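Local coordinates for protein 5-oxoprolinase subunit C (Escherichia coli, PDB 5DUD) that cleaves 5-oxoproline to L-glutamate in a reaction coupled to the hydrolysis of ATP to ADP and phosphate, at residues Ile39-Leu43 with Val44-Ala48; Glu78-Asp82 with Asp83-Trp87; Gln282-Leu285 with Glu286-Leu289; Gln293-Gln296 with Arg297-Gln301. All coordinates share one frame; numbering follows the deposited sequence.

Interaction 1: Ile39-Leu43 with Val44-Ala48; sequences IANLL and VGNDA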
ATOM      1  N   ILE A  39      -5.923  12.053  16.173  1.00 25.80           N
ATOM      2  CA  ILE A  39      -6.518  13.072  17.053  1.00 26.40           C
ATOM      3  C   ILE A  39      -7.877  12.590  17.588  1.00 30.95           C
ATOM      4  O   ILE A  39      -8.150  12.757  18.776  1.00 31.29           O
ATOM      5  CB  ILE A  39      -6.652  14.436  16.315  1.00 29.39           C
ATOM      6  CG1 ILE A  39      -5.261  15.056  16.043  1.00 29.59           C
ATOM      7  CG2 ILE A  39      -7.523  15.425  17.101  1.00 31.13           C
ATOM      8  CD1 ILE A  39      -5.231  16.099  14.916  1.00 35.40           C
ATOM      9  N   ALA A  40      -8.714  11.990  16.714  1.00 27.33           N
ATOM     10  CA  ALA A  40     -10.031  11.466  17.089  1.00 27.71           C
ATOM     11  C   ALA A  40      -9.908  10.402  18.177  1.00 32.34           C
ATOM     12  O   ALA A  40     -10.602  10.488  19.188  1.00 32.64           O
ATOM     13  CB  ALA A  40     -10.742  10.885  15.874  1.00 27.93           C
ATOM     14  N   ASN A  41      -9.018   9.411  17.976  1.00 28.91           N
ATOM     15  CA  ASN A  41      -8.809   8.349  18.968  1.00 29.55           C
ATOM     16  C   ASN A  41      -8.197   8.924  20.251  1.00 34.89           C
ATOM     17  O   ASN A  41      -8.535   8.469  21.344  1.00 35.65           O
ATOM     18  CB  ASN A  41      -7.937   7.208  18.408  1.00 29.02           C
ATOM     19  CG  ASN A  41      -8.623   6.370  17.353  1.00 44.52           C
ATOM     20  OD1 ASN A  41      -9.767   5.937  17.520  1.00 37.37           O
ATOM     21  ND2 ASN A  41      -7.918   6.047  16.274  1.00 34.33           N
ATOM     22  N   LEU A  42      -7.328   9.938  20.120  1.00 31.49           N
ATOM     23  CA  LEU A  42      -6.737  10.596  21.283  1.00 32.35           C
ATOM     24  C   LEU A  42      -7.827  11.284  22.115  1.00 37.51           C
ATOM     25  O   LEU A  42      -7.887  11.076  23.328  1.00 38.02           O
ATOM     26  CB  LEU A  42      -5.645  11.602  20.871  1.00 32.04           C
ATOM     27  CG  LEU A  42      -4.270  10.986  20.549  1.00 36.52           C
ATOM     28  CD1 LEU A  42      -3.447  11.908  19.672  1.00 36.05           C
ATOM     29  CD2 LEU A  42      -3.497  10.651  21.820  1.00 40.10           C
ATOM     30  N   LEU A  43      -8.717  12.046  21.460  1.00 34.23           N
ATOM     31  CA  LEU A  43      -9.817  12.734  22.144  1.00 35.18           C
ATOM     32  C   LEU A  43     -10.683  11.756  22.935  1.00 40.48           C
ATOM     33  O   LEU A  43     -11.029  12.067  24.070  1.00 41.11           O
ATOM     34  CB  LEU A  43     -10.700  13.512  21.152  1.00 34.78           C
ATOM     35  CG  LEU A  43     -10.118  14.810  20.609  1.00 39.07           C
ATOM     36  CD1 LEU A  43     -10.763  15.175  19.281  1.00 38.75           C
ATOM     37  CD2 LEU A  43     -10.270  15.943  21.619  1.00 42.40           C
ATOM     38  N   VAL A  44     -10.996  10.568  22.370  1.00 37.21           N
ATOM     39  CA  VAL A  44     -11.838   9.593  23.066  1.00 37.99           C
ATOM     40  C   VAL A  44     -11.064   8.749  24.117  1.00 42.77           C
ATOM     41  O   VAL A  44     -11.709   8.025  24.871  1.00 43.23           O
ATOM     42  CB  VAL A  44     -12.660   8.683  22.115  1.00 41.45           C
ATOM     43  CG1 VAL A  44     -13.727   9.492  21.384  1.00 40.96           C
ATOM     44  CG2 VAL A  44     -11.795   7.910  21.131  1.00 40.33           C
ATOM     45  N   GLY A  45      -9.737   8.852  24.183  1.00 39.36           N
ATOM     46  CA  GLY A  45      -8.940   8.140  25.176  1.00 40.19           C
ATOM     47  C   GLY A  45      -8.356   6.827  24.704  1.00 43.85           C
ATOM     48  O   GLY A  45      -7.578   6.216  25.437  1.00 44.45           O
ATOM     49  N   ASN A  46      -8.691   6.387  23.474  1.00 39.20           N
ATOM     50  CA  ASN A  46      -8.160   5.144  22.904  1.00 38.78           C
ATOM     51  C   ASN A  46      -6.711   5.352  22.475  1.00 42.53           C
ATOM     52  O   ASN A  46      -6.244   6.490  22.433  1.00 41.81           O
ATOM     53  CB  ASN A  46      -8.980   4.691  21.670  1.00 38.01           C
ATOM     54  CG  ASN A  46     -10.472   4.571  21.853  1.00 57.59           C
ATOM     55  OD1 ASN A  46     -10.990   4.556  22.976  1.00 51.90           O
ATOM     56  ND2 ASN A  46     -11.195   4.489  20.745  1.00 48.22           N
ATOM     57  N   ASP A  47      -6.016   4.267  22.086  1.00 39.16           N
ATOM     58  CA  ASP A  47      -4.649   4.371  21.560  1.00 38.45           C
ATOM     59  C   ASP A  47      -4.732   5.099  20.212  1.00 40.94           C
ATOM     60  O   ASP A  47      -5.690   4.867  19.483  1.00 40.05           O
ATOM     61  CB  ASP A  47      -4.018   2.973  21.421  1.00 40.60           C
ATOM     62  CG  ASP A  47      -2.593   3.013  20.905  1.00 50.21           C
ATOM     63  OD1 ASP A  47      -1.753   3.694  21.534  1.00 51.27           O
ATOM     64  OD2 ASP A  47      -2.323   2.379  19.863  1.00 55.22           O
ATOM     65  N   ALA A  48      -3.787   6.004  19.900  1.00 36.76           N
ATOM     66  CA  ALA A  48      -3.819   6.832  18.680  1.00 35.26           C
ATOM     67  C   ALA A  48      -4.086   6.031  17.375  1.00 37.62           C
ATOM     68  O   ALA A  48      -4.773   6.531  16.491  1.00 36.51           O
ATOM     69  CB  ALA A  48      -2.514   7.599  18.552  1.00 35.86           C
TER
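N41 and L42 meet G45 and N46 in a Schellman motif, the C-terminal stop at which helix 34-44 turns out into the loop before strand 52-56. Backbone bonds carry the turn. V44 N still makes the ordinary helical bond to A40 O (3.2 Å), after which the pattern changes. G45 N donates to L42 O at 3.0 Å, and N46 N closes the wider ring with a weak bond to N41 O. Glycine suits the exit because, at a phi of 96°, a beta carbon would press on the carbonyl oxygen of V44.

Polar side chains fasten the outgoing loop. With CG anti to its own carbonyl carbon (chi1 -70°), the N41 amide leaves the helix on the loop side. Its ND2 donates to A48 O over 3.2 Å, with that oxygen close to the amide plane, and also makes a weak bond to A50 O. An asparagine is short enough for this span and brings its own donor. N46 uses its amide elsewhere, ND2 giving to V115 O and OD1 accepting from G117 N.

Apolar side chains pack round the turn: L43 and V44 touch A71 of strand 68-74, while V44 CG2 lies 3.3 Å from N41 O, over the last turn. Farther round the helix, L42 CG rests 4.3 Å from A48 CB.

Interaction 2: Glu78-Asp82 with Asp83-Trp87; sequences EARLD and DNAVW
V86 straddles A79 and L81 with its two methyls. Its chi1 of -49° sets CG1 anti to the carbonyl carbon and CG2 between that carbon and the backbone N, so the branches spread along the opposite strand: CG1 meets L81 CB at 3.4 Å, and CG2 meets A79 CB at 3.6 Å. L81 holds CG anti to its backbone nitrogen (chi1 -179°), and its CD2 also comes near V86 CG1. A79, L81 and V86 all lie against strand 68-74, touching L72 or F70, which explains their apolar character. A glycine in place of V86 would lack both methyls and would probably leave a gap between A79, L81 and L72.

The frame for these side chains is an antiparallel beta hairpin of strands 80-81 and 84-85. L81 and N84 form the hydrogen-bonded pair, L81 N to N84 O at 2.8 Å and N84 N to L81 O at 3.2 Å, around the two-residue turn D82-D83. D82, with positive phi, takes the first corner of the turn, and its OD1 accepts from R99 N. Farther from the turn, V86 N donates to A79 O at 2.9 Å, and a water accepts from A79 N and donates to V86 O.

R80 and A85 occupy the other face. The R80 chain runs extended from CG to NE, passing CG near N84 O at 3.6 Å and bringing NH1 over the turn, where D83 C lies at the guanidinium edge.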
ATOM      1  N   GLU A  78     -20.678  19.347   8.792  1.00 39.95           N
ATOM      2  CA  GLU A  78     -21.802  19.981   9.496  1.00 40.84           C
ATOM      3  C   GLU A  78     -22.641  18.902  10.201  1.00 44.25           C
ATOM      4  O   GLU A  78     -23.844  18.787   9.970  1.00 44.58           O
ATOM      5  CB  GLU A  78     -22.665  20.836   8.533  1.00 43.37           C
ATOM      6  CG  GLU A  78     -21.870  21.737   7.598  1.00 55.64           C
ATOM      7  CD  GLU A  78     -21.650  21.188   6.199  1.00 78.63           C
ATOM      8  OE1 GLU A  78     -22.651  20.987   5.474  1.00 75.08           O
ATOM      9  OE2 GLU A  78     -20.475  20.967   5.825  1.00 72.06           O
ATOM     10  N   ALA A  79     -21.974  18.074  11.019  1.00 39.72           N
ATOM     11  CA  ALA A  79     -22.634  16.969  11.711  1.00 39.37           C
ATOM     12  C   ALA A  79     -23.703  17.471  12.663  1.00 43.81           C
ATOM     13  O   ALA A  79     -23.465  18.425  13.400  1.00 43.54           O
ATOM     14  CB  ALA A  79     -21.617  16.138  12.473  1.00 39.36           C
ATOM     15  N   ARG A  80     -24.893  16.854  12.611  1.00 40.90           N
ATOM     16  CA  ARG A  80     -26.016  17.183  13.484  1.00 41.82           C
ATOM     17  C   ARG A  80     -26.349  15.952  14.320  1.00 45.83           C
ATOM     18  O   ARG A  80     -26.583  14.883  13.752  1.00 44.87           O
ATOM     19  CB  ARG A  80     -27.253  17.667  12.681  1.00 42.87           C
ATOM     20  CG  ARG A  80     -27.578  19.145  12.907  1.00 53.65           C
ATOM     21  CD  ARG A  80     -28.917  19.542  12.318  1.00 63.92           C
ATOM     22  NE  ARG A  80     -29.202  20.964  12.534  1.00 71.95           N
ATOM     23  CZ  ARG A  80     -29.741  21.497  13.633  1.00 86.59           C
ATOM     24  NH1 ARG A  80     -30.080  20.722  14.663  1.00 74.25           N
ATOM     25  NH2 ARG A  80     -29.949  22.806  13.710  1.00 74.31           N
ATOM     26  N   LEU A  81     -26.307  16.096  15.663  1.00 43.33           N
ATOM     27  CA  LEU A  81     -26.635  15.043  16.629  1.00 43.72           C
ATOM     28  C   LEU A  81     -28.034  15.293  17.213  1.00 49.76           C
ATOM     29  O   LEU A  81     -28.184  16.068  18.159  1.00 50.01           O
ATOM     30  CB  LEU A  81     -25.574  14.996  17.750  1.00 43.49           C
ATOM     31  CG  LEU A  81     -25.742  13.921  18.852  1.00 48.57           C
ATOM     32  CD1 LEU A  81     -25.567  12.516  18.297  1.00 48.09           C
ATOM     33  CD2 LEU A  81     -24.737  14.126  19.990  1.00 50.82           C
ATOM     34  N   ASP A  82     -29.046  14.623  16.635  1.00 47.36           N
ATOM     35  CA  ASP A  82     -30.462  14.702  17.012  1.00 48.82           C
ATOM     36  C   ASP A  82     -31.016  16.141  16.845  1.00 53.99           C
ATOM     37  O   ASP A  82     -31.568  16.427  15.782  1.00 53.64           O
ATOM     38  CB  ASP A  82     -30.727  14.148  18.443  1.00 51.50           C
ATOM     39  CG  ASP A  82     -31.201  12.695  18.550  1.00 61.32           C
ATOM     40  OD1 ASP A  82     -30.947  11.904  17.606  1.00 61.25           O
ATOM     41  OD2 ASP A  82     -31.775  12.336  19.601  1.00 68.08           O
ATOM     42  N   ASP A  83     -30.878  17.040  17.856  1.00 51.41           N
ATOM     43  CA  ASP A  83     -31.426  18.408  17.803  1.00 52.07           C
ATOM     44  C   ASP A  83     -30.349  19.489  18.034  1.00 55.05           C
ATOM     45  O   ASP A  83     -30.689  20.637  18.338  1.00 55.61           O
ATOM     46  CB  ASP A  83     -32.579  18.571  18.828  1.00 55.65           C
ATOM     47  CG  ASP A  83     -32.213  18.376  20.287  1.00 66.91           C
ATOM     48  OD1 ASP A  83     -32.115  17.207  20.722  1.00 67.45           O
ATOM     49  OD2 ASP A  83     -32.030  19.391  20.994  1.00 73.33           O
ATOM     50  N   ASN A  84     -29.064  19.139  17.857  1.00 49.83           N
ATOM     51  CA  ASN A  84     -27.945  20.070  18.029  1.00 48.95           C
ATOM     52  C   ASN A  84     -26.917  19.867  16.931  1.00 50.88           C
ATOM     53  O   ASN A  84     -26.800  18.765  16.397  1.00 49.50           O
ATOM     54  CB  ASN A  84     -27.275  19.872  19.395  1.00 49.48           C
ATOM     55  CG  ASN A  84     -28.229  19.840  20.569  1.00 70.22           C
ATOM     56  OD1 ASN A  84     -28.308  18.851  21.301  1.00 64.28           O
ATOM     57  ND2 ASN A  84     -28.987  20.910  20.765  1.00 62.32           N
ATOM     58  N   ALA A  85     -26.142  20.922  16.627  1.00 46.99           N
ATOM     59  CA  ALA A  85     -25.081  20.887  15.623  1.00 45.55           C
ATOM     60  C   ALA A  85     -23.735  20.684  16.318  1.00 48.52           C
ATOM     61  O   ALA A  85     -23.299  21.555  17.071  1.00 48.79           O
ATOM     62  CB  ALA A  85     -25.085  22.178  14.818  1.00 46.66           C
ATOM     63  N   VAL A  86     -23.111  19.514  16.107  1.00 43.72           N
ATOM     64  CA  VAL A  86     -21.829  19.156  16.720  1.00 42.76           C
ATOM     65  C   VAL A  86     -20.690  19.481  15.754  1.00 45.63           C
ATOM     66  O   VAL A  86     -20.872  19.385  14.540  1.00 44.87           O
ATOM     67  CB  VAL A  86     -21.807  17.674  17.167  1.00 46.26           C
ATOM     68  CG1 VAL A  86     -23.051  17.325  17.979  1.00 47.10           C
ATOM     69  CG2 VAL A  86     -21.618  16.697  16.005  1.00 45.05           C
ATOM     70  N   TRP A  87     -19.510  19.823  16.285  1.00 41.77           N
ATOM     71  CA  TRP A  87     -18.372  20.201  15.453  1.00 40.67           C
ATOM     72  C   TRP A  87     -17.151  19.309  15.676  1.00 43.05           C
ATOM     73  O   TRP A  87     -17.076  18.545  16.640  1.00 42.49           O
ATOM     74  CB  TRP A  87     -18.043  21.672  15.682  1.00 40.06           C
ATOM     75  CG  TRP A  87     -19.060  22.567  15.039  1.00 41.68           C
ATOM     76  CD1 TRP A  87     -19.210  22.806  13.705  1.00 44.36           C
ATOM     77  CD2 TRP A  87     -20.134  23.251  15.693  1.00 42.70           C
ATOM     78  NE1 TRP A  87     -20.292  23.626  13.490  1.00 44.80           N
ATOM     79  CE2 TRP A  87     -20.870  23.926  14.696  1.00 47.06           C
ATOM     80  CE3 TRP A  87     -20.526  23.393  17.033  1.00 44.76           C
ATOM     81  CZ2 TRP A  87     -21.981  24.720  14.995  1.00 47.59           C
ATOM     82  CZ3 TRP A  87     -21.622  24.187  17.328  1.00 47.43           C
ATOM     83  CH2 TRP A  87     -22.349  24.822  16.315  1.00 48.47           C
TER
HETATM   84  O   HOH W   1     -19.475  19.552  11.919  1.00 18.27           O

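Interaction 3: Gln282-Leu285 with Glu286-Leu289; sequences QCSL and EEAL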
ATOM      1  N   GLN A 282       9.609  22.126  -3.841  1.00 32.15           N
ATOM      2  CA  GLN A 282      10.898  21.422  -3.748  1.00 31.78           C
ATOM      3  C   GLN A 282      11.425  21.509  -2.308  1.00 35.55           C
ATOM      4  O   GLN A 282      11.544  22.607  -1.758  1.00 35.68           O
ATOM      5  CB  GLN A 282      11.917  21.986  -4.742  1.00 34.27           C
ATOM      6  CG  GLN A 282      13.082  21.028  -5.016  1.00 44.72           C
ATOM      7  CD  GLN A 282      13.965  21.445  -6.173  1.00 60.91           C
ATOM      8  OE1 GLN A 282      13.592  22.258  -7.025  1.00 56.70           O
ATOM      9  NE2 GLN A 282      15.157  20.870  -6.241  1.00 52.58           N
ATOM     10  N   CYS A 283      11.689  20.345  -1.701  1.00 31.52           N
ATOM     11  CA  CYS A 283      12.067  20.212  -0.308  1.00 31.07           C
ATOM     12  C   CYS A 283      13.524  19.775  -0.153  1.00 35.70           C
ATOM     13  O   CYS A 283      14.228  19.540  -1.134  1.00 35.66           O
ATOM     14  CB  CYS A 283      11.124  19.216   0.361  1.00 30.29           C
ATOM     15  SG  CYS A 283      11.243  19.175   2.167  1.00 33.78           S
ATOM     16  N   SER A 284      13.953  19.657   1.116  1.00 32.62           N
ATOM     17  CA  SER A 284      15.289  19.234   1.547  1.00 32.94           C
ATOM     18  C   SER A 284      15.172  18.139   2.628  1.00 36.42           C
ATOM     19  O   SER A 284      14.152  18.042   3.313  1.00 35.11           O
ATOM     20  CB  SER A 284      16.072  20.438   2.067  1.00 37.40           C
ATOM     21  OG  SER A 284      17.033  20.094   3.053  1.00 46.46           O
ATOM     22  N   LEU A 285      16.229  17.340   2.799  1.00 33.80           N
ATOM     23  CA  LEU A 285      16.205  16.217   3.738  1.00 33.26           C
ATOM     24  C   LEU A 285      16.071  16.694   5.197  1.00 37.75           C
ATOM     25  O   LEU A 285      15.318  16.076   5.948  1.00 36.61           O
ATOM     26  CB  LEU A 285      17.455  15.330   3.559  1.00 33.70           C
ATOM     27  CG  LEU A 285      17.410  13.937   4.189  1.00 37.96           C
ATOM     28  CD1 LEU A 285      16.356  13.059   3.530  1.00 37.28           C
ATOM     29  CD2 LEU A 285      18.771  13.257   4.107  1.00 40.92           C
ATOM     30  N   GLU A 286      16.760  17.788   5.592  1.00 35.67           N
ATOM     31  CA  GLU A 286      16.657  18.334   6.955  1.00 35.98           C
ATOM     32  C   GLU A 286      15.261  18.899   7.189  1.00 39.46           C
ATOM     33  O   GLU A 286      14.707  18.726   8.273  1.00 38.82           O
ATOM     34  CB  GLU A 286      17.727  19.420   7.202  1.00 38.63           C
ATOM     35  CG  GLU A 286      17.626  20.162   8.534  1.00 50.99           C
ATOM     36  CD  GLU A 286      17.467  19.311   9.780  1.00 71.28           C
ATOM     37  OE1 GLU A 286      18.095  18.231   9.854  1.00 63.22           O
ATOM     38  OE2 GLU A 286      16.719  19.736  10.691  1.00 65.77           O
ATOM     39  N   GLU A 287      14.669  19.504   6.153  1.00 36.04           N
ATOM     40  CA  GLU A 287      13.318  20.050   6.249  1.00 35.60           C
ATOM     41  C   GLU A 287      12.299  18.908   6.314  1.00 38.88           C
ATOM     42  O   GLU A 287      11.371  18.953   7.121  1.00 38.30           O
ATOM     43  CB  GLU A 287      13.003  20.981   5.067  1.00 37.31           C
ATOM     44  CG  GLU A 287      13.964  22.146   4.907  1.00 49.04           C
ATOM     45  CD  GLU A 287      13.655  23.057   3.731  1.00 69.11           C
ATOM     46  OE1 GLU A 287      14.585  23.754   3.268  1.00 63.79           O
ATOM     47  OE2 GLU A 287      12.500  23.045   3.246  1.00 61.75           O
ATOM     48  N   ALA A 288      12.506  17.862   5.505  1.00 35.10           N
ATOM     49  CA  ALA A 288      11.634  16.693   5.487  1.00 34.06           C
ATOM     50  C   ALA A 288      11.641  15.946   6.821  1.00 37.81           C
ATOM     51  O   ALA A 288      10.601  15.422   7.213  1.00 36.95           O
ATOM     52  CB  ALA A 288      12.056  15.754   4.372  1.00 34.62           C
ATOM     53  N   LEU A 289      12.812  15.866   7.485  1.00 34.90           N
ATOM     54  CA  LEU A 289      12.974  15.175   8.769  1.00 34.73           C
ATOM     55  C   LEU A 289      12.492  16.028   9.942  1.00 39.00           C
ATOM     56  O   LEU A 289      11.904  15.473  10.871  1.00 38.43           O
ATOM     57  CB  LEU A 289      14.437  14.762   8.987  1.00 35.37           C
ATOM     58  CG  LEU A 289      14.928  13.626   8.090  1.00 39.81           C
ATOM     59  CD1 LEU A 289      16.444  13.634   7.970  1.00 40.66           C
ATOM     60  CD2 LEU A 289      14.384  12.263   8.546  1.00 41.72           C
TER
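S284 caps the first turn of helix 285-302, its OG accepting a weak bond from E286 N at 3.4 Å. Serine suits this N-cap position because a short side chain with an acceptor can fold back over the helix end, where backbone N-H groups lack carbonyl partners from a preceding turn. OG gets there by lying roughly opposite the backbone N of S284 (chi1 151°). The main chain then takes up the helical pattern: A288 N donates to S284 O at 2.7 Å, and L289 N to L285 O at 2.9 Å.

Around this polar start, E287 stretches its side chain back past the cap, its CG 3.9 Å from S284 CB. The carboxylates of E286 and E287 lie in the first turn, where a negative charge would probably be favoured by the helix dipole. C283 SG lies 3.8 Å from E287 CB and a little farther from A288 CB; cysteine is a small, weakly polar residue that fits beside the first turn. Along another side, L285 and L289 run side by side and point the same way, with L285 CG 3.9 Å from L289 CD1. Both leucines, and A288, also pack against a chain of another protein in the assembly.

Farther out, C283 is hydrogen-bonded through its backbone to A176 and touches R175, while A288 lies on L177. The cap thus joins strand 277-282 to helix 285-302 beside strand 173-178.

Interaction 4: Gln293-Gln296 with Arg297-Gln301; sequences QDQQ and RYFEQ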
ATOM      1  N   GLN A 293       9.350  15.194  12.448  1.00 35.92           N
ATOM      2  CA  GLN A 293       9.459  15.266  13.907  1.00 36.35           C
ATOM      3  C   GLN A 293       8.347  16.146  14.460  1.00 40.14           C
ATOM      4  O   GLN A 293       7.565  15.677  15.280  1.00 39.80           O
ATOM      5  CB  GLN A 293      10.827  15.814  14.357  1.00 38.57           C
ATOM      6  CG  GLN A 293      11.969  14.805  14.265  1.00 54.45           C
ATOM      7  CD  GLN A 293      13.359  15.415  14.336  1.00 74.48           C
ATOM      8  OE1 GLN A 293      14.296  14.913  13.711  1.00 70.21           O
ATOM      9  NE2 GLN A 293      13.560  16.487  15.101  1.00 66.41           N
ATOM     10  N   ASP A 294       8.230  17.392  13.958  1.00 36.53           N
ATOM     11  CA  ASP A 294       7.201  18.360  14.379  1.00 36.39           C
ATOM     12  C   ASP A 294       5.791  17.740  14.434  1.00 39.23           C
ATOM     13  O   ASP A 294       5.042  18.044  15.362  1.00 38.97           O
ATOM     14  CB  ASP A 294       7.182  19.584  13.442  1.00 38.34           C
ATOM     15  CG  ASP A 294       8.376  20.520  13.562  1.00 49.00           C
ATOM     16  OD1 ASP A 294       9.251  20.266  14.421  1.00 49.94           O
ATOM     17  OD2 ASP A 294       8.449  21.492  12.780  1.00 55.35           O
ATOM     18  N   GLN A 295       5.445  16.856  13.473  1.00 34.88           N
ATOM     19  CA  GLN A 295       4.142  16.185  13.454  1.00 34.15           C
ATOM     20  C   GLN A 295       4.112  15.038  14.478  1.00 38.09           C
ATOM     21  O   GLN A 295       3.101  14.864  15.152  1.00 37.48           O
ATOM     22  CB  GLN A 295       3.794  15.675  12.050  1.00 34.75           C
ATOM     23  CG  GLN A 295       2.296  15.458  11.861  1.00 48.41           C
ATOM     24  CD  GLN A 295       1.942  15.128  10.435  1.00 64.65           C
ATOM     25  OE1 GLN A 295       1.528  15.996   9.661  1.00 60.29           O
ATOM     26  NE2 GLN A 295       2.077  13.866  10.057  1.00 54.92           N
ATOM     27  N   GLN A 296       5.234  14.303  14.652  1.00 35.14           N
ATOM     28  CA  GLN A 296       5.336  13.258  15.689  1.00 35.46           C
ATOM     29  C   GLN A 296       5.327  13.901  17.086  1.00 40.35           C
ATOM     30  O   GLN A 296       4.727  13.364  18.016  1.00 40.22           O
ATOM     31  CB  GLN A 296       6.600  12.397  15.508  1.00 36.93           C
ATOM     32  CG  GLN A 296       6.468  11.347  14.408  1.00 51.19           C
ATOM     33  CD  GLN A 296       7.701  10.478  14.281  1.00 70.15           C
ATOM     34  OE1 GLN A 296       8.827  10.896  14.581  1.00 65.53           O
ATOM     35  NE2 GLN A 296       7.527   9.252  13.802  1.00 61.90           N
ATOM     36  N   ARG A 297       5.991  15.063  17.210  1.00 37.58           N
ATOM     37  CA  ARG A 297       6.066  15.873  18.427  1.00 38.39           C
ATOM     38  C   ARG A 297       4.701  16.502  18.756  1.00 42.54           C
ATOM     39  O   ARG A 297       4.402  16.736  19.925  1.00 42.60           O
ATOM     40  CB  ARG A 297       7.122  16.982  18.253  1.00 39.18           C
ATOM     41  CG  ARG A 297       8.566  16.466  18.187  1.00 49.39           C
ATOM     42  CD  ARG A 297       9.562  17.574  17.865  1.00 57.47           C
ATOM     43  NE  ARG A 297      10.946  17.139  18.060  1.00 62.57           N
ATOM     44  CZ  ARG A 297      12.016  17.933  18.044  1.00 74.18           C
ATOM     45  NH1 ARG A 297      11.877  19.243  17.832  1.00 59.96           N
ATOM     46  NH2 ARG A 297      13.231  17.433  18.223  1.00 60.53           N
ATOM     47  N   TYR A 298       3.897  16.803  17.720  1.00 38.98           N
ATOM     48  CA  TYR A 298       2.558  17.380  17.859  1.00 39.05           C
ATOM     49  C   TYR A 298       1.578  16.376  18.520  1.00 43.03           C
ATOM     50  O   TYR A 298       0.754  16.808  19.318  1.00 43.09           O
ATOM     51  CB  TYR A 298       2.040  17.858  16.481  1.00 39.77           C
ATOM     52  CG  TYR A 298       0.575  18.223  16.424  1.00 41.86           C
ATOM     53  CD1 TYR A 298       0.127  19.456  16.882  1.00 44.62           C
ATOM     54  CD2 TYR A 298      -0.349  17.378  15.820  1.00 42.03           C
ATOM     55  CE1 TYR A 298      -1.215  19.817  16.790  1.00 45.75           C
ATOM     56  CE2 TYR A 298      -1.693  17.726  15.724  1.00 42.97           C
ATOM     57  CZ  TYR A 298      -2.124  18.944  16.220  1.00 51.39           C
ATOM     58  OH  TYR A 298      -3.445  19.297  16.119  1.00 52.58           O
ATOM     59  N   PHE A 299       1.683  15.059  18.236  1.00 39.32           N
ATOM     60  CA  PHE A 299       0.796  14.058  18.864  1.00 39.33           C
ATOM     61  C   PHE A 299       1.148  13.851  20.359  1.00 44.39           C
ATOM     62  O   PHE A 299       0.277  13.461  21.135  1.00 44.39           O
ATOM     63  CB  PHE A 299       0.836  12.712  18.117  1.00 40.52           C
ATOM     64  CG  PHE A 299       0.447  12.800  16.657  1.00 41.12           C
ATOM     65  CD1 PHE A 299      -0.818  13.233  16.281  1.00 43.82           C
ATOM     66  CD2 PHE A 299       1.336  12.425  15.662  1.00 42.76           C
ATOM     67  CE1 PHE A 299      -1.167  13.327  14.934  1.00 43.99           C
ATOM     68  CE2 PHE A 299       0.992  12.542  14.316  1.00 44.84           C
ATOM     69  CZ  PHE A 299      -0.262  12.974  13.961  1.00 42.65           C
ATOM     70  N   GLU A 300       2.412  14.114  20.756  1.00 41.65           N
ATOM     71  CA  GLU A 300       2.874  14.043  22.147  1.00 42.66           C
ATOM     72  C   GLU A 300       2.307  15.232  22.944  1.00 47.40           C
ATOM     73  O   GLU A 300       2.056  15.091  24.141  1.00 48.02           O
ATOM     74  CB  GLU A 300       4.410  13.987  22.226  1.00 44.44           C
ATOM     75  CG  GLU A 300       4.949  12.675  21.680  1.00 54.00           C
ATOM     76  CD  GLU A 300       6.434  12.447  21.875  1.00 74.16           C
ATOM     77  OE1 GLU A 300       7.235  13.251  21.347  1.00 67.28           O
ATOM     78  OE2 GLU A 300       6.799  11.434  22.516  1.00 69.60           O
ATOM     79  N   GLN A 301       2.070  16.387  22.279  1.00 43.83           N
ATOM     80  CA  GLN A 301       1.415  17.547  22.902  1.00 44.52           C
ATOM     81  C   GLN A 301      -0.059  17.210  23.180  1.00 48.91           C
ATOM     82  O   GLN A 301      -0.579  17.570  24.236  1.00 49.38           O
ATOM     83  CB  GLN A 301       1.516  18.808  22.023  1.00 45.48           C
ATOM     84  CG  GLN A 301       2.885  19.486  22.048  1.00 60.73           C
ATOM     85  CD  GLN A 301       3.277  20.077  20.711  1.00 79.62           C
ATOM     86  OE1 GLN A 301       4.372  19.824  20.198  1.00 75.47           O
ATOM     87  NE2 GLN A 301       2.408  20.886  20.112  1.00 70.74           N
TER
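Q293 with R297, and Q295 with F299, are neighbours four residues apart along one side each of helix 285-302, a contact within the last long helix of the chain and near its surface. The backbone bond from R297 N to Q293 O, 2.6 Å long and nearly straight, brings the first pair together. Their side chains then run outward side by side, the R297 chain extended from CG to NE. Q293 NE2 sits over one guanidinium face, toward its rim, 3.3 Å from R297 NH2, with the amide and guanidinium planes 48° apart; both atoms are donors, so this is packing and not a bond. D294 OD1, 4.4 Å from R297 NH1, adds charge attraction only. Such long polar chains suit a helix side turned to solvent, although Q293 also meets an acidic side chain of another protein's chain.

The next backbone bonds are weaker. Y298 N donates weakly to both D294 O and Q295 O, and F299 N makes a weak bond to Q295 O at 3.4 Å. The aliphatic part of Q295 runs alongside the ring, CG 4.0 Å from F299 CE2. Aromatic residues fit here because helix 34-44 lies alongside: F299 rests on P35 and R38. An alanine in place of F299 would probably leave P35, R38 and the Q295 chain facing a gap. Charged and polar chains on the outer side, with Y298, F299 and the aliphatic part of Q295 against helix 34-44, are consistent with an amphipathic alpha-helix.

How the interactions relate
Interactions 3 and 4 lie on the same helix, 285-302, with centres about 17 Å apart: the first starts it, the second lies near its end. There it meets interaction 1, whose centre is about 14 Å away. Y298 OH comes within 3.9 Å of I39 CD1, and L42 CD1 lies near F299 O, so the C-terminal helix packs on helix 34-44 of the carboxyltransferase-like region. Interaction 2 stands apart, its nearest atoms about 8 Å from interaction 1, though both pack on strand 68-74. Its centre is about 41 Å from interaction 3, across the chain's centre. All four are structural contacts, and none contains a residue identified as part of a site.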